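Local coordinates for 3-deoxy-d-manno-octulosonic-acid transferase (Acinetobacter baumannii, PDB 4BFC), which probably transfers Kdo from CMP-Kdo to the lipid A precursor, the fragment here being its C-terminal CMP-Kdo binding domain, at residues Thr157-Tyr163 / Val179-Gln183. Residues are numbered along the deposited sequence; the frame is centred on the assembly and turned at random.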
ATOM      1  N   THR A 157     -24.795  -0.249  -2.827  1.00 20.49           N
ATOM      2  CA  THR A 157     -23.442   0.068  -2.279  1.00 22.32           C
ATOM      3  C   THR A 157     -23.437   1.302  -1.375  1.00 22.02           C
ATOM      4  O   THR A 157     -23.992   2.361  -1.727  1.00 24.35           O
ATOM      5  CB  THR A 157     -22.415   0.236  -3.421  1.00 22.39           C
ATOM      6  OG1 THR A 157     -22.380  -0.991  -4.166  1.00 22.40           O
ATOM      7  CG2 THR A 157     -20.937   0.559  -2.885  1.00 20.43           C
ATOM      8  N   VAL A 158     -22.869   1.154  -0.196  1.00 19.75           N
ATOM      9  CA  VAL A 158     -22.666   2.263   0.735  1.00 21.88           C
ATOM     10  C   VAL A 158     -21.188   2.582   0.852  1.00 22.82           C
ATOM     11  O   VAL A 158     -20.372   1.656   0.881  1.00 21.03           O
ATOM     12  CB  VAL A 158     -23.230   1.900   2.135  1.00 19.27           C
ATOM     13  CG1 VAL A 158     -23.100   3.045   3.136  1.00 20.64           C
ATOM     14  CG2 VAL A 158     -24.672   1.324   2.063  1.00 23.15           C
ATOM     15  N   VAL A 159     -20.829   3.862   0.866  1.00 20.39           N
ATOM     16  CA  VAL A 159     -19.489   4.306   1.240  1.00 23.29           C
ATOM     17  C   VAL A 159     -19.548   5.330   2.350  1.00 21.40           C
ATOM     18  O   VAL A 159     -20.588   5.979   2.541  1.00 22.34           O
ATOM     19  CB  VAL A 159     -18.647   4.834   0.018  1.00 27.24           C
ATOM     20  CG1 VAL A 159     -18.464   3.725  -1.010  1.00 31.68           C
ATOM     21  CG2 VAL A 159     -19.283   6.081  -0.590  1.00 26.52           C
ATOM     22  N   GLY A 160     -18.468   5.449   3.129  1.00 20.73           N
ATOM     23  CA  GLY A 160     -18.266   6.515   4.068  1.00 22.11           C
ATOM     24  C   GLY A 160     -17.939   7.813   3.340  1.00 19.36           C
ATOM     25  O   GLY A 160     -17.818   7.829   2.124  1.00 23.75           O
ATOM     26  N   PRO A 161     -17.720   8.896   4.122  1.00 22.33           N
ATOM     27  CA  PRO A 161     -17.584  10.236   3.514  1.00 25.65           C
ATOM     28  C   PRO A 161     -16.195  10.485   2.945  1.00 23.32           C
ATOM     29  O   PRO A 161     -16.032  11.371   2.067  1.00 24.44           O
ATOM     30  CB  PRO A 161     -17.857  11.186   4.692  1.00 29.10           C
ATOM     31  CG  PRO A 161     -17.979  10.369   5.907  1.00 32.19           C
ATOM     32  CD  PRO A 161     -17.782   8.916   5.581  1.00 25.48           C
ATOM     33  N   ARG A 162     -15.212   9.682   3.415  1.00 20.91           N
ATOM     34  CA  ARG A 162     -13.796   9.866   2.946  1.00 21.28           C
ATOM     35  C   ARG A 162     -13.451   8.974   1.735  1.00 20.45           C
ATOM     36  O   ARG A 162     -12.842   7.908   1.875  1.00 21.30           O
ATOM     37  CB  ARG A 162     -12.846   9.803   4.110  1.00 20.50           C
ATOM     38  CG  ARG A 162     -12.987  11.056   5.016  1.00 27.47           C
ATOM     39  CD  ARG A 162     -12.479  10.760   6.403  1.00 26.40           C
ATOM     40  NE  ARG A 162     -13.249   9.784   7.222  1.00 25.20           N
ATOM     41  CZ  ARG A 162     -14.353  10.077   7.917  1.00 32.32           C
ATOM     42  NH1 ARG A 162     -14.832  11.322   7.841  1.00 30.28           N
ATOM     43  NH2 ARG A 162     -15.026   9.141   8.641  1.00 33.66           N
ATOM     44  N   TYR A 163     -13.897   9.426   0.562  1.00 21.10           N
ATOM     45  CA  TYR A 163     -13.796   8.655  -0.685  1.00 21.39           C
ATOM     46  C   TYR A 163     -12.979   9.367  -1.759  1.00 19.57           C
ATOM     47  O   TYR A 163     -13.119   9.094  -2.897  1.00 17.81           O
ATOM     48  CB  TYR A 163     -15.191   8.247  -1.203  1.00 21.95           C
ATOM     49  CG  TYR A 163     -16.115   9.423  -1.481  1.00 24.38           C
ATOM     50  CD1 TYR A 163     -16.030  10.126  -2.679  1.00 26.96           C
ATOM     51  CD2 TYR A 163     -17.078   9.820  -0.527  1.00 25.74           C
ATOM     52  CE1 TYR A 163     -16.888  11.193  -2.920  1.00 26.21           C
ATOM     53  CE2 TYR A 163     -17.930  10.890  -0.769  1.00 26.06           C
ATOM     54  CZ  TYR A 163     -17.834  11.539  -1.978  1.00 28.45           C
ATOM     55  OH  TYR A 163     -18.655  12.599  -2.249  1.00 29.16           O
ATOM     56  N   VAL A 179     -25.670   5.611  -5.386  1.00 24.82           N
ATOM     57  CA  VAL A 179     -24.768   5.150  -4.313  1.00 23.66           C
ATOM     58  C   VAL A 179     -25.187   5.838  -3.010  1.00 26.14           C
ATOM     59  O   VAL A 179     -25.652   7.009  -3.005  1.00 30.56           O
ATOM     60  CB  VAL A 179     -23.291   5.472  -4.624  1.00 21.13           C
ATOM     61  CG1 VAL A 179     -22.990   6.969  -4.523  1.00 22.81           C
ATOM     62  CG2 VAL A 179     -22.367   4.677  -3.669  1.00 23.03           C
ATOM     63  N   LEU A 180     -25.091   5.119  -1.916  1.00 22.95           N
ATOM     64  CA  LEU A 180     -25.482   5.625  -0.629  1.00 22.43           C
ATOM     65  C   LEU A 180     -24.295   6.067   0.200  1.00 24.68           C
ATOM     66  O   LEU A 180     -23.297   5.341   0.406  1.00 24.57           O
ATOM     67  CB  LEU A 180     -26.347   4.596   0.142  1.00 26.73           C
ATOM     68  CG  LEU A 180     -27.591   4.209  -0.713  1.00 32.38           C
ATOM     69  CD1 LEU A 180     -28.122   2.859  -0.270  1.00 31.77           C
ATOM     70  CD2 LEU A 180     -28.673   5.234  -0.552  1.00 33.21           C
ATOM     71  N   ILE A 181     -24.359   7.295   0.686  1.00 25.70           N
ATOM     72  CA  ILE A 181     -23.309   7.791   1.541  1.00 23.04           C
ATOM     73  C   ILE A 181     -23.646   7.757   3.049  1.00 26.87           C
ATOM     74  O   ILE A 181     -24.652   8.350   3.541  1.00 28.01           O
ATOM     75  CB  ILE A 181     -22.888   9.237   1.102  1.00 21.33           C
ATOM     76  CG1 ILE A 181     -22.676   9.263  -0.408  1.00 22.61           C
ATOM     77  CG2 ILE A 181     -21.706   9.699   1.918  1.00 25.28           C
ATOM     78  CD1 ILE A 181     -21.387   8.574  -0.875  1.00 26.46           C
ATOM     79  N   ALA A 182     -22.868   6.983   3.786  1.00 24.56           N
ATOM     80  CA  ALA A 182     -22.941   6.950   5.250  1.00 25.22           C
ATOM     81  C   ALA A 182     -22.030   7.910   5.981  1.00 26.07           C
ATOM     82  O   ALA A 182     -20.826   7.953   5.759  1.00 25.48           O
ATOM     83  CB  ALA A 182     -22.749   5.545   5.815  1.00 26.24           C
ATOM     84  N   GLN A 183     -22.537   8.609   6.978  1.00 26.76           N
ATOM     85  CA  GLN A 183     -21.636   9.447   7.790  1.00 27.50           C
ATOM     86  C   GLN A 183     -20.844   8.708   8.880  1.00 26.43           C
ATOM     87  O   GLN A 183     -19.750   9.167   9.272  1.00 28.41           O
ATOM     88  CB  GLN A 183     -22.426  10.691   8.399  1.00 26.32           C
ATOM     89  CG  GLN A 183     -23.010  11.612   7.313  1.00 31.63           C
ATOM     90  CD  GLN A 183     -21.953  12.166   6.381  1.00 31.00           C
ATOM     91  OE1 GLN A 183     -22.099  12.125   5.163  1.00 38.59           O
ATOM     92  NE2 GLN A 183     -20.873  12.672   6.951  1.00 30.42           N
TER
HETATM   93  O   HOH W   1     -17.235   9.368  10.437  1.00 38.39           O
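Ile181 meets Val159 and Tyr163 through the end of its longer branch. Its CD1 lies 3.3 Å from Val159 CG2, a notably close carbon-carbon approach, and 4.2 Å from Tyr163 CE2, with the isoleucine chain and the tyrosine side chain crossing at about a right angle. CG1 of Ile181 stands anti to the carbonyl carbon (chi1 -48°), and a second bend at chi2 (-74°) turns CD1 toward the Val159 side chain. Gly160 O lies at the edge of the tyrosine ring, in its plane, and the hydroxyl is hydrogen-bonded to Asp171 of helix 167-175.

The backbones that carry these side chains run parallel, Val158 paired with Leu180 and Val159 with Ile181. Val159 is gripped from both polar ends, its N donating to Leu180 O (2.9 Å) and its O accepting from Ala182 N (2.8 Å), while Leu180 N reaches Thr157 O. On the face carrying Val158 and Leu180, Leu180 CB packs against Val158 CG2 (4.1 Å) and Val158 CG1 lies 3.7 Å from Ala182 CB; Ile191 of helix 185-197 touches both the Val158 and Leu180 side chains.

Past the last bridge, Pro161 brings CD to 3.2 Å from Ala182 O, while Gln183 NE2 comes within 3.8 Å of Pro161 CG. One water accepts from Arg162 NH2 and donates to Gln183 O, tying the two loops together.

Strand 157-159, helix 167-175 and strand 180-181 form a beta-alpha-beta unit at one border of the parallel sheet, consistent with the Rossmann-like C-terminal domain of GT-B glycosyltransferases. Ala182 O, buried by the contact, has no hydrogen-bonding partner in the model and meets CH groups of Gly160 and Pro161 instead, marking where strand pairing gives way to carbon packing and a water bridge.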